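Local coordinates for iron uptake protein A2 (Synechocystis sp., PDB 2VP1) that binds ferric iron in the periplasm, probably as a substrate-binding subunit of an ABC transporter that imports it, at residues Arg42-Asp47 / Phe84-Gly89; Gly80-Thr85 / Ala280-Leu285; Ser172-Arg177 / Arg188-Leu193. All blocks are in the same frame, centred on the assembly; numbering follows the deposited sequence.

Contact 1: Arg42-Asp47 / Phe84-Gly89; sequences RHYNTD and FTVDAG. With FE (Fe (III) ion), chain C.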
# COMPACT_ATOMS: atom_id res chain seq x y z
N ARG A 42 -6.39 -5.26 -5.58
CA ARG A 42 -5.31 -4.69 -6.40
C ARG A 42 -5.87 -3.93 -7.62
O ARG A 42 -6.98 -4.20 -8.07
CB ARG A 42 -4.31 -5.77 -6.84
CG ARG A 42 -3.30 -6.15 -5.76
CD ARG A 42 -2.32 -7.17 -6.25
NE ARG A 42 -1.32 -6.58 -7.13
CZ ARG A 42 -0.07 -6.27 -6.77
NH1 ARG A 42 0.33 -6.50 -5.53
NH2 ARG A 42 0.77 -5.74 -7.65
N HIS A 43 -5.10 -2.99 -8.15
CA HIS A 43 -5.60 -2.09 -9.20
C HIS A 43 -4.53 -1.76 -10.25
O HIS A 43 -4.31 -0.59 -10.58
CB HIS A 43 -6.12 -0.79 -8.57
CG HIS A 43 -5.26 -0.27 -7.46
ND1 HIS A 43 -5.60 -0.38 -6.14
CD2 HIS A 43 -4.05 0.33 -7.48
CE1 HIS A 43 -4.65 0.14 -5.38
NE2 HIS A 43 -3.70 0.58 -6.17
N TYR A 44 -3.86 -2.78 -10.75
CA TYR A 44 -2.78 -2.59 -11.70
C TYR A 44 -3.05 -3.43 -12.92
O TYR A 44 -3.11 -4.65 -12.82
CB TYR A 44 -1.44 -2.96 -11.06
CG TYR A 44 -1.29 -2.39 -9.69
CD1 TYR A 44 -1.05 -1.03 -9.50
CD2 TYR A 44 -1.43 -3.21 -8.56
CE1 TYR A 44 -0.93 -0.49 -8.21
CE2 TYR A 44 -1.32 -2.68 -7.27
CZ TYR A 44 -1.06 -1.32 -7.11
OH TYR A 44 -0.94 -0.81 -5.84
N ASN A 45 -3.25 -2.76 -14.05
CA ASN A 45 -3.51 -3.44 -15.32
C ASN A 45 -2.43 -4.44 -15.73
O ASN A 45 -2.73 -5.44 -16.36
CB ASN A 45 -3.84 -2.43 -16.43
CG ASN A 45 -5.31 -1.96 -16.37
OD1 ASN A 45 -6.18 -2.68 -15.90
ND2 ASN A 45 -5.57 -0.75 -16.85
N THR A 46 -1.18 -4.21 -15.32
CA THR A 46 -0.10 -5.16 -15.61
C THR A 46 -0.21 -6.45 -14.78
O THR A 46 0.58 -7.40 -14.97
CB THR A 46 1.30 -4.53 -15.39
OG1 THR A 46 1.48 -4.23 -14.00
CG2 THR A 46 1.49 -3.26 -16.26
N ASP A 47 -1.17 -6.48 -13.85
CA ASP A 47 -1.42 -7.67 -13.03
C ASP A 47 -1.97 -8.82 -13.86
O ASP A 47 -1.74 -9.98 -13.54
CB ASP A 47 -2.39 -7.36 -11.88
CG ASP A 47 -1.68 -6.95 -10.59
OD1 ASP A 47 -0.43 -6.85 -10.56
OD2 ASP A 47 -2.39 -6.74 -9.59
N PHE A 84 -6.76 -11.14 -2.06
CA PHE A 84 -5.51 -10.46 -2.37
C PHE A 84 -5.74 -8.96 -2.20
O PHE A 84 -6.49 -8.35 -2.98
CB PHE A 84 -5.12 -10.77 -3.81
CG PHE A 84 -3.67 -10.56 -4.12
CD1 PHE A 84 -2.79 -10.06 -3.18
CD2 PHE A 84 -3.18 -10.85 -5.39
CE1 PHE A 84 -1.45 -9.88 -3.48
CE2 PHE A 84 -1.84 -10.66 -5.70
CZ PHE A 84 -0.98 -10.17 -4.74
N THR A 85 -5.12 -8.36 -1.19
CA THR A 85 -5.34 -6.94 -0.90
C THR A 85 -4.07 -6.14 -1.16
O THR A 85 -3.05 -6.71 -1.54
CB THR A 85 -5.86 -6.70 0.57
OG1 THR A 85 -4.77 -6.79 1.50
CG2 THR A 85 -6.97 -7.68 0.94
N VAL A 86 -4.14 -4.83 -0.98
CA VAL A 86 -2.95 -3.98 -1.04
C VAL A 86 -2.69 -3.35 0.31
O VAL A 86 -1.99 -2.36 0.41
CB VAL A 86 -3.02 -2.86 -2.11
CG1 VAL A 86 -2.91 -3.43 -3.49
CG2 VAL A 86 -4.29 -2.02 -1.95
N ASP A 87 -3.24 -3.94 1.36
CA ASP A 87 -3.17 -3.33 2.68
C ASP A 87 -3.18 -4.37 3.78
O ASP A 87 -4.12 -5.14 3.91
CB ASP A 87 -4.34 -2.36 2.86
CG ASP A 87 -4.51 -1.92 4.29
OD1 ASP A 87 -3.53 -1.51 4.93
OD2 ASP A 87 -5.65 -1.98 4.78
N ALA A 88 -2.13 -4.35 4.60
CA ALA A 88 -2.03 -5.24 5.76
C ALA A 88 -3.17 -5.02 6.75
O ALA A 88 -3.56 -5.95 7.46
CB ALA A 88 -0.68 -5.03 6.45
N GLY A 89 -3.70 -3.79 6.81
CA GLY A 89 -4.82 -3.49 7.69
C GLY A 89 -6.05 -4.33 7.37
O GLY A 89 -6.62 -4.99 8.25
FE FE C . -1.71 0.98 -5.43

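Contact 2: Gly80-Thr85 / Ala280-Leu285; sequences GDILFT and AFLEYL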
# COMPACT_ATOMS: atom_id res chain seq x y z
N GLY A 80 -15.07 -18.00 -3.50
CA GLY A 80 -13.77 -17.38 -3.38
C GLY A 80 -12.70 -18.33 -2.89
O GLY A 80 -12.92 -19.13 -1.96
N ASP A 81 -11.53 -18.23 -3.52
CA ASP A 81 -10.36 -19.03 -3.21
C ASP A 81 -9.30 -18.24 -2.45
O ASP A 81 -8.75 -18.72 -1.46
CB ASP A 81 -9.75 -19.57 -4.51
CG ASP A 81 -10.59 -20.66 -5.14
OD1 ASP A 81 -11.02 -21.59 -4.41
OD2 ASP A 81 -10.83 -20.58 -6.37
N ILE A 82 -9.02 -17.03 -2.93
CA ILE A 82 -7.99 -16.16 -2.37
C ILE A 82 -8.58 -14.77 -2.11
O ILE A 82 -9.49 -14.33 -2.82
CB ILE A 82 -6.78 -16.02 -3.34
CG1 ILE A 82 -6.21 -17.39 -3.75
CG2 ILE A 82 -5.69 -15.14 -2.75
CD1 ILE A 82 -5.36 -18.08 -2.70
N LEU A 83 -8.09 -14.09 -1.07
CA LEU A 83 -8.29 -12.64 -0.95
C LEU A 83 -6.92 -11.96 -1.03
O LEU A 83 -6.04 -12.19 -0.18
CB LEU A 83 -9.03 -12.25 0.33
CG LEU A 83 -9.21 -10.74 0.60
CD1 LEU A 83 -9.99 -10.02 -0.48
CD2 LEU A 83 -9.87 -10.51 1.94
N PHE A 84 -6.76 -11.14 -2.06
CA PHE A 84 -5.51 -10.46 -2.37
C PHE A 84 -5.74 -8.96 -2.20
O PHE A 84 -6.49 -8.35 -2.98
CB PHE A 84 -5.12 -10.77 -3.81
CG PHE A 84 -3.67 -10.56 -4.12
CD1 PHE A 84 -2.79 -10.06 -3.18
CD2 PHE A 84 -3.18 -10.85 -5.39
CE1 PHE A 84 -1.45 -9.88 -3.48
CE2 PHE A 84 -1.84 -10.66 -5.70
CZ PHE A 84 -0.98 -10.17 -4.74
N THR A 85 -5.12 -8.36 -1.19
CA THR A 85 -5.34 -6.94 -0.90
C THR A 85 -4.07 -6.14 -1.16
O THR A 85 -3.05 -6.71 -1.54
CB THR A 85 -5.86 -6.70 0.57
OG1 THR A 85 -4.77 -6.79 1.50
CG2 THR A 85 -6.97 -7.68 0.94
N ALA A 280 -1.56 -23.30 -4.61
CA ALA A 280 -0.65 -23.18 -5.73
C ALA A 280 -0.43 -21.70 -6.07
O ALA A 280 0.68 -21.29 -6.43
CB ALA A 280 -1.18 -23.95 -6.91
N PHE A 281 -1.49 -20.90 -5.93
CA PHE A 281 -1.44 -19.47 -6.24
C PHE A 281 -0.54 -18.71 -5.28
O PHE A 281 0.30 -17.93 -5.72
CB PHE A 281 -2.85 -18.87 -6.29
CG PHE A 281 -2.89 -17.43 -6.71
CD1 PHE A 281 -2.97 -17.08 -8.06
CD2 PHE A 281 -2.87 -16.41 -5.75
CE1 PHE A 281 -3.03 -15.72 -8.46
CE2 PHE A 281 -2.92 -15.06 -6.12
CZ PHE A 281 -3.01 -14.71 -7.48
N LEU A 282 -0.72 -18.95 -3.97
CA LEU A 282 0.12 -18.29 -2.95
C LEU A 282 1.60 -18.59 -3.16
O LEU A 282 2.43 -17.67 -3.15
CB LEU A 282 -0.30 -18.66 -1.53
CG LEU A 282 -1.67 -18.23 -1.00
CD1 LEU A 282 -1.74 -18.51 0.51
CD2 LEU A 282 -2.00 -16.77 -1.29
N GLU A 283 1.92 -19.87 -3.38
CA GLU A 283 3.28 -20.28 -3.74
C GLU A 283 3.76 -19.69 -5.06
O GLU A 283 4.94 -19.32 -5.18
CB GLU A 283 3.39 -21.79 -3.82
CG GLU A 283 3.35 -22.47 -2.47
CD GLU A 283 3.36 -23.97 -2.60
OE1 GLU A 283 3.07 -24.49 -3.70
OE2 GLU A 283 3.66 -24.64 -1.58
N TYR A 284 2.87 -19.59 -6.04
CA TYR A 284 3.19 -18.90 -7.26
C TYR A 284 3.55 -17.43 -7.00
O TYR A 284 4.51 -16.91 -7.58
CB TYR A 284 2.06 -19.05 -8.28
CG TYR A 284 2.20 -18.15 -9.48
CD1 TYR A 284 3.10 -18.45 -10.50
CD2 TYR A 284 1.43 -16.99 -9.58
CE1 TYR A 284 3.24 -17.61 -11.60
CE2 TYR A 284 1.55 -16.15 -10.67
CZ TYR A 284 2.45 -16.46 -11.68
OH TYR A 284 2.57 -15.62 -12.75
N LEU A 285 2.81 -16.75 -6.12
CA LEU A 285 3.14 -15.36 -5.79
C LEU A 285 4.51 -15.21 -5.12
O LEU A 285 5.07 -14.10 -5.08
CB LEU A 285 2.07 -14.72 -4.89
CG LEU A 285 0.63 -14.47 -5.35
CD1 LEU A 285 -0.06 -13.70 -4.25
CD2 LEU A 285 0.53 -13.71 -6.68

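Contact 3: Ser172-Arg177 / Arg188-Leu193; sequences SLTASR and RWLQGL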
# COMPACT_ATOMS: atom_id res chain seq x y z
N SER A 172 -4.31 3.25 6.78
CA SER A 172 -3.16 2.59 7.39
C SER A 172 -2.18 3.58 7.97
O SER A 172 -1.75 3.43 9.12
CB SER A 172 -2.45 1.73 6.37
OG SER A 172 -2.86 0.39 6.50
N LEU A 173 -1.83 4.59 7.19
CA LEU A 173 -0.92 5.63 7.64
C LEU A 173 -1.41 6.30 8.95
O LEU A 173 -0.68 6.33 9.95
CB LEU A 173 -0.68 6.65 6.51
CG LEU A 173 0.11 7.94 6.71
CD1 LEU A 173 1.44 7.71 7.42
CD2 LEU A 173 0.33 8.55 5.34
N THR A 174 -2.64 6.79 8.97
CA THR A 174 -3.14 7.39 10.20
C THR A 174 -3.20 6.40 11.37
O THR A 174 -2.91 6.78 12.51
CB THR A 174 -4.47 8.12 9.98
OG1 THR A 174 -4.23 9.24 9.13
CG2 THR A 174 -5.04 8.61 11.29
N ALA A 175 -3.54 5.15 11.07
CA ALA A 175 -3.54 4.10 12.08
C ALA A 175 -2.17 3.90 12.70
O ALA A 175 -2.06 3.69 13.91
CB ALA A 175 -4.03 2.78 11.48
N SER A 176 -1.12 3.95 11.88
CA SER A 176 0.23 3.75 12.39
C SER A 176 0.62 4.93 13.25
O SER A 176 1.29 4.78 14.26
CB SER A 176 1.23 3.57 11.25
OG SER A 176 1.30 4.76 10.48
N ARG A 177 0.17 6.11 12.85
CA ARG A 177 0.40 7.32 13.63
C ARG A 177 -0.24 7.27 15.01
O ARG A 177 0.40 7.64 15.98
CB ARG A 177 0.01 8.59 12.84
CG ARG A 177 1.20 9.22 12.05
CD ARG A 177 1.90 8.16 11.21
NE ARG A 177 3.35 8.27 11.22
CZ ARG A 177 4.17 7.28 10.90
NH1 ARG A 177 5.48 7.46 10.93
NH2 ARG A 177 3.69 6.10 10.55
N ARG A 188 -4.11 16.32 16.18
CA ARG A 188 -3.42 17.59 15.95
C ARG A 188 -2.80 17.63 14.55
O ARG A 188 -3.09 18.53 13.76
CB ARG A 188 -2.36 17.81 17.03
CG ARG A 188 -2.39 19.17 17.68
CD ARG A 188 -2.01 19.05 19.16
N TRP A 189 -1.98 16.63 14.24
CA TRP A 189 -1.38 16.49 12.91
C TRP A 189 -2.45 16.59 11.81
O TRP A 189 -2.27 17.33 10.84
CB TRP A 189 -0.61 15.16 12.81
CG TRP A 189 -0.21 14.76 11.40
CD1 TRP A 189 0.65 15.42 10.57
CD2 TRP A 189 -0.64 13.59 10.68
NE1 TRP A 189 0.78 14.74 9.39
CE2 TRP A 189 -0.01 13.62 9.42
CE3 TRP A 189 -1.50 12.53 10.97
CZ2 TRP A 189 -0.21 12.63 8.45
CZ3 TRP A 189 -1.70 11.53 10.00
CH2 TRP A 189 -1.06 11.60 8.76
N LEU A 190 -3.54 15.84 11.98
CA LEU A 190 -4.61 15.80 10.99
C LEU A 190 -5.30 17.15 10.86
O LEU A 190 -5.53 17.62 9.74
CB LEU A 190 -5.63 14.69 11.33
CG LEU A 190 -5.23 13.23 11.09
CD1 LEU A 190 -6.32 12.27 11.55
CD2 LEU A 190 -4.89 12.95 9.63
N GLN A 191 -5.62 17.79 11.98
CA GLN A 191 -6.21 19.13 11.94
C GLN A 191 -5.33 20.02 11.09
O GLN A 191 -5.81 20.63 10.15
CB GLN A 191 -6.39 19.73 13.33
CG GLN A 191 -7.66 19.27 14.03
CD GLN A 191 -7.84 19.86 15.43
OE1 GLN A 191 -8.35 19.20 16.33
NE2 GLN A 191 -7.42 21.11 15.61
N GLY A 192 -4.04 20.04 11.40
CA GLY A 192 -3.06 20.84 10.68
C GLY A 192 -3.01 20.50 9.21
O GLY A 192 -3.07 21.38 8.37
N LEU A 193 -2.90 19.21 8.92
CA LEU A 193 -2.74 18.75 7.55
C LEU A 193 -3.95 19.11 6.71
O LEU A 193 -3.79 19.61 5.60
CB LEU A 193 -2.51 17.24 7.49
CG LEU A 193 -1.90 16.74 6.18
CD1 LEU A 193 -0.41 16.58 6.34
CD2 LEU A 193 -2.55 15.43 5.79

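Contact 1: Arg42-Asp47 / Phe84-Gly89
Arg42 holds its CG on the side remote from the carbonyl carbon (chi1 -79°) and runs on extended (chi2 -178°), which lays its CD over one face of Phe84; the bend at chi3 (76°) then turns NE away from that ring toward Asp47. This is part of the iron site of a type 2 periplasmic-binding-protein fold: the ligand-bearing loop after strand 35-40 packs on the end of strand 82-85 and the turn into helix 88-96. Arg42 CD stands 3.7 Å from the centroid of the Phe84 ring, a CH-pi contact. One carbon back, Arg42 CG rests on Val86 CG1 at 3.6 Å. Val86 also meets both iron ligands of the loop, with CG1 4.0 Å from Tyr44 OH and CG2 4.1 Å from His43 CE1, so a single valine backs the two metal-binding side chains. Beyond the methylenes, Arg42 NE gives a salt-bridged hydrogen bond of 2.7 Å to the syn lone pair of Asp47 OD2, close to the guanidinium plane. A weak bond from NH2 to Asp47 OD1 and a salt bridge from NH2 to Glu300 hold the group further, and Tyr44 CE2 lies over one of its faces. Tyr169, Tyr225 and Tyr226 complete the metal site, and the polar end of Tyr44 also has Arg129 as a partner. The iron(III) ion is 2.2 Å from His43 NE2 and 2.0 Å from Tyr44 OH.

Contact 2: Gly80-Thr85 / Ala280-Leu285
Phe281 is the first residue of the helix to reach strand 82-85: with CG anti to its backbone N (chi1 -176°), the ring is carried in between Ile82 and Phe84. Its CD2 lies 4.0 Å from Ile82 CG1, and Phe84 CD2 approaches its edge, near the ring plane, 4.3 Å from Phe281 CE2. Leu282 follows, its CD2 3.9 Å from Ile82 CD1, the two chains running alongside one another with opposed headings. One helical turn after Phe281, Leu285 sets CD1 over a face of Phe84, 3.7 Å from Phe84 CZ, in a CH-pi contact; this is the face opposite the one on which Arg42 lies. Were Phe84 an alanine, Leu285 CD1 and the edge of Phe281 would probably lose the ring they pack on, and a gap would be likely to open between helix and strand. The contact is entirely apolar and buried. Segment axes come within 10.5 Å and run 30° apart, so the helix lies roughly along the strand. Helix 275-285 lies on one side of the mixed sheet and touches three more of its strands: Phe281 meets Ile36 of strand 35-40, Leu282 Val268 of strand 261-268, and Leu285 Phe126 of strand 124-136, while Phe54 meets Phe281 edge-to-face.

Contact 3: Ser172-Arg177 / Arg188-Leu193
The six-membered end of the Trp189 indole is pushed against helix 168-181, where Thr174 OG1 meets it at the edge, near the ring plane, 3.5 Å from Trp189 CZ3. Arg177 CG comes in obliquely, 4.2 Å from the same CZ3, and Leu173 CG lies 4.4 Å from Trp189 CH2; both stand on the same side of the indole plane. The ring gets there because Trp189 CG is anti to the backbone N (chi1 167°), and its far end is fixed by a hydrogen bond from NE1 to the backbone O of Tyr148. The two segments belong to a hairpin of consecutive helices, 168-181 and 183-195; the local axes pass 11.9 Å apart at 139°, and the first helix carries the iron ligand Tyr169 near its start. The other flat group, the Arg177 guanidinium, has Ser176 OG at its edge, in plane, with NH2 donating to that oxygen over 2.7 Å. Ser176 OG in turn donates to Leu173 O at 2.6 Å, a carbonyl that also accepts the helical bond from Arg177 N. Arg177 NE forms a salt bridge with Glu149. Beside the indole, Thr174 and Leu190 meet tip to tip: Thr174 CG2 is 3.9 Å from Leu190 CD1, and the threonine hydroxyl oxygen faces Leu190 CD2. Helix 333-343 closes over this pair, with Met340 on Thr174 and Leu339 on Leu190.

Contact 1 opens first along the chain, and its second segment, 84-89, overlaps the first segment of contact 2, 80-85, on strand 82-85. Phe84 belongs to both contacts, whose centres are 12 Å apart. The two consecutive helices of contact 3 come next, and segment 280-285, which packs helix 275-285 against the strand in contact 2, comes last. Contact 3 lies on the other side of the chain's centre from contact 2, with 32 Å between their centres. Contacts 1 and 3, 23 Å apart, are bridged by a probable hydrogen bond between Ser172 OG and Asp87 OD1. The iron is bound by His43 and Tyr44 of contact 1's loop and by Tyr169 of helix 168-181.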